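PDB 2P9B: possible prolidase from Bifidobacterium longum NCC2705, which is probably a metal-dependent hydrolase of the amidohydrolase family, thought to cleave carbon-nitrogen bonds and tentatively named a prolidase. Local coordinates for residues 65-73 and 402-410. Numbering follows the deposited sequence.
Sequences TGKIVMPGL and DLLVLNANP
The puckered ring of Pro410 meets strand 68-71 at two of its carbons: CD against Ile68 CG2, at 4.0 Å, and CG towards the selenium of Met70, deposited as selenomethionine. The Asn407 amide, the flat group at the edge of the contact, touches with ND2, packed tightly against Lys67 CE at 3.2 Å as the two side chains run alongside each other. The backbone illustrates how an antiparallel ladder loses its straight bonds towards one end. Ile68 and Leu406 form a hydrogen-bonded pair with two nearly straight bonds, Leu406 N to Ile68 O being the shorter at 2.6 Å. Met70 and Leu404 form the next such pair, with less straight bonds, and Gly72 N closes the series with a bent hydrogen bond to Asp402 O, coming from above the carbonyl plane, 55° out of it. Beyond the other end of the ladder, one water donates to both Gly66 O and Asn407 O.

Ile68, Met70, Leu404 and Leu406 share one face of the sheet. There the Met70 side chain crosses that of Leu406, selenium against CD1 at 3.8 Å, and Leu404, its CG anti to the backbone N (chi1 170°), brings CD2 to Leu73 CG, also 3.8 Å away. Ile68 CD1 reaches the backbone between Ala408 and Asn409; an alanine here would probably open a gap beside that backbone and cost the Pro410 ring its contact with CG2. Val69 and Val405 lie on the reverse face, where Val69 CG2 also touches Leu403 CB at 4.0 Å.

This pairing joins the N- and C-terminal parts of the chain, consistent with the small beta domain that accompanies the barrel in many amidohydrolases. Strand 68-78 also pairs with strand 19-22, while strand 422-425 continues the sheet beyond 403-406. Helix 371-385 packs against Met70, Pro71 and Leu73.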
# COMPACT_ATOMS: atom_id res chain seq x y z
N THR A 65 -8.19 10.91 25.57
CA THR A 65 -8.91 10.05 26.49
C THR A 65 -9.98 9.25 25.74
O THR A 65 -10.76 9.82 24.97
CB THR A 65 -9.59 10.89 27.60
OG1 THR A 65 -8.58 11.59 28.34
CG2 THR A 65 -10.36 9.99 28.55
N GLY A 66 -10.00 7.94 25.96
CA GLY A 66 -10.97 7.08 25.31
C GLY A 66 -10.67 6.76 23.85
O GLY A 66 -11.43 6.06 23.18
N LYS A 67 -9.55 7.27 23.36
CA LYS A 67 -9.16 7.05 21.96
C LYS A 67 -8.00 6.07 21.84
O LYS A 67 -7.27 5.82 22.80
CB LYS A 67 -8.75 8.38 21.32
CG LYS A 67 -9.79 9.49 21.38
CD LYS A 67 -10.98 9.21 20.47
CE LYS A 67 -11.94 10.39 20.42
NZ LYS A 67 -12.48 10.73 21.76
N ILE A 68 -7.84 5.51 20.64
CA ILE A 68 -6.74 4.60 20.34
C ILE A 68 -5.89 5.32 19.31
O ILE A 68 -6.42 5.98 18.41
CB ILE A 68 -7.24 3.27 19.72
CG1 ILE A 68 -7.65 2.29 20.82
CG2 ILE A 68 -6.15 2.64 18.85
CD1 ILE A 68 -8.85 2.71 21.61
N VAL A 69 -4.57 5.24 19.44
CA VAL A 69 -3.70 5.86 18.45
C VAL A 69 -2.74 4.78 17.97
O VAL A 69 -2.24 3.99 18.77
CB VAL A 69 -2.89 7.05 19.01
CG1 VAL A 69 -2.00 6.59 20.14
CG2 VAL A 69 -2.06 7.68 17.90
N MSE A 70 -2.51 4.75 16.67
CA MSE A 70 -1.64 3.76 16.06
C MSE A 70 -0.89 4.42 14.92
O MSE A 70 -1.15 5.57 14.59
CB MSE A 70 -2.47 2.56 15.54
CG MSE A 70 -3.45 2.88 14.37
SE MSE A 70 -4.33 1.37 13.57
CE MSE A 70 -2.85 0.70 12.58
N PRO A 71 0.09 3.70 14.34
CA PRO A 71 0.83 4.31 13.23
C PRO A 71 -0.16 4.50 12.07
O PRO A 71 -1.13 3.76 11.96
CB PRO A 71 1.88 3.26 12.88
CG PRO A 71 2.10 2.54 14.20
CD PRO A 71 0.68 2.41 14.72
N GLY A 72 0.10 5.47 11.21
CA GLY A 72 -0.80 5.66 10.08
C GLY A 72 -0.78 4.43 9.19
O GLY A 72 0.23 3.73 9.11
N LEU A 73 -1.90 4.15 8.53
CA LEU A 73 -1.94 2.99 7.64
C LEU A 73 -1.11 3.31 6.40
O LEU A 73 -0.88 4.47 6.08
CB LEU A 73 -3.38 2.67 7.21
CG LEU A 73 -4.33 2.15 8.29
CD1 LEU A 73 -5.73 1.97 7.71
CD2 LEU A 73 -3.80 0.81 8.82
N ASP A 402 3.28 10.28 11.93
CA ASP A 402 2.18 9.81 11.10
C ASP A 402 1.30 9.03 12.07
O ASP A 402 1.56 7.86 12.37
CB ASP A 402 2.70 8.89 9.99
CG ASP A 402 3.45 9.65 8.89
OD1 ASP A 402 2.93 10.69 8.44
OD2 ASP A 402 4.54 9.19 8.48
N LEU A 403 0.26 9.69 12.58
CA LEU A 403 -0.63 9.07 13.56
C LEU A 403 -2.05 8.89 13.10
O LEU A 403 -2.61 9.74 12.41
CB LEU A 403 -0.66 9.91 14.84
CG LEU A 403 0.63 10.59 15.32
CD1 LEU A 403 0.37 11.27 16.66
CD2 LEU A 403 1.74 9.59 15.44
N LEU A 404 -2.65 7.77 13.49
CA LEU A 404 -4.03 7.50 13.14
C LEU A 404 -4.77 7.32 14.46
O LEU A 404 -4.49 6.38 15.22
CB LEU A 404 -4.14 6.24 12.28
CG LEU A 404 -5.55 5.70 12.04
CD1 LEU A 404 -6.44 6.79 11.45
CD2 LEU A 404 -5.47 4.50 11.11
N VAL A 405 -5.68 8.24 14.75
CA VAL A 405 -6.45 8.19 15.99
C VAL A 405 -7.81 7.57 15.71
O VAL A 405 -8.54 8.00 14.82
CB VAL A 405 -6.63 9.61 16.56
CG1 VAL A 405 -7.29 9.54 17.93
CG2 VAL A 405 -5.26 10.30 16.66
N LEU A 406 -8.14 6.54 16.49
CA LEU A 406 -9.39 5.80 16.34
C LEU A 406 -10.31 5.90 17.56
O LEU A 406 -9.86 6.20 18.66
CB LEU A 406 -9.06 4.32 16.08
CG LEU A 406 -8.06 4.09 14.94
CD1 LEU A 406 -7.69 2.60 14.86
CD2 LEU A 406 -8.65 4.57 13.63
N ASN A 407 -11.59 5.62 17.34
CA ASN A 407 -12.57 5.68 18.42
C ASN A 407 -12.73 4.35 19.14
O ASN A 407 -13.39 4.27 20.18
CB ASN A 407 -13.92 6.14 17.85
CG ASN A 407 -13.92 7.61 17.48
OD1 ASN A 407 -14.46 8.00 16.44
ND2 ASN A 407 -13.33 8.44 18.32
N ALA A 408 -12.13 3.30 18.60
CA ALA A 408 -12.20 1.98 19.22
C ALA A 408 -10.93 1.20 18.90
O ALA A 408 -10.14 1.61 18.06
CB ALA A 408 -13.43 1.23 18.71
N ASN A 409 -10.74 0.07 19.58
CA ASN A 409 -9.55 -0.75 19.38
C ASN A 409 -9.69 -1.69 18.18
O ASN A 409 -10.52 -2.60 18.19
CB ASN A 409 -9.28 -1.58 20.63
CG ASN A 409 -7.92 -2.26 20.60
OD1 ASN A 409 -7.35 -2.47 19.53
ND2 ASN A 409 -7.41 -2.60 21.77
N PRO A 410 -8.87 -1.49 17.14
CA PRO A 410 -8.93 -2.33 15.94
C PRO A 410 -8.52 -3.78 16.17
O PRO A 410 -8.81 -4.65 15.35
CB PRO A 410 -8.00 -1.61 14.97
CG PRO A 410 -6.95 -1.05 15.88
CD PRO A 410 -7.80 -0.48 17.02
O HOH W 1 -13.75 6.63 21.68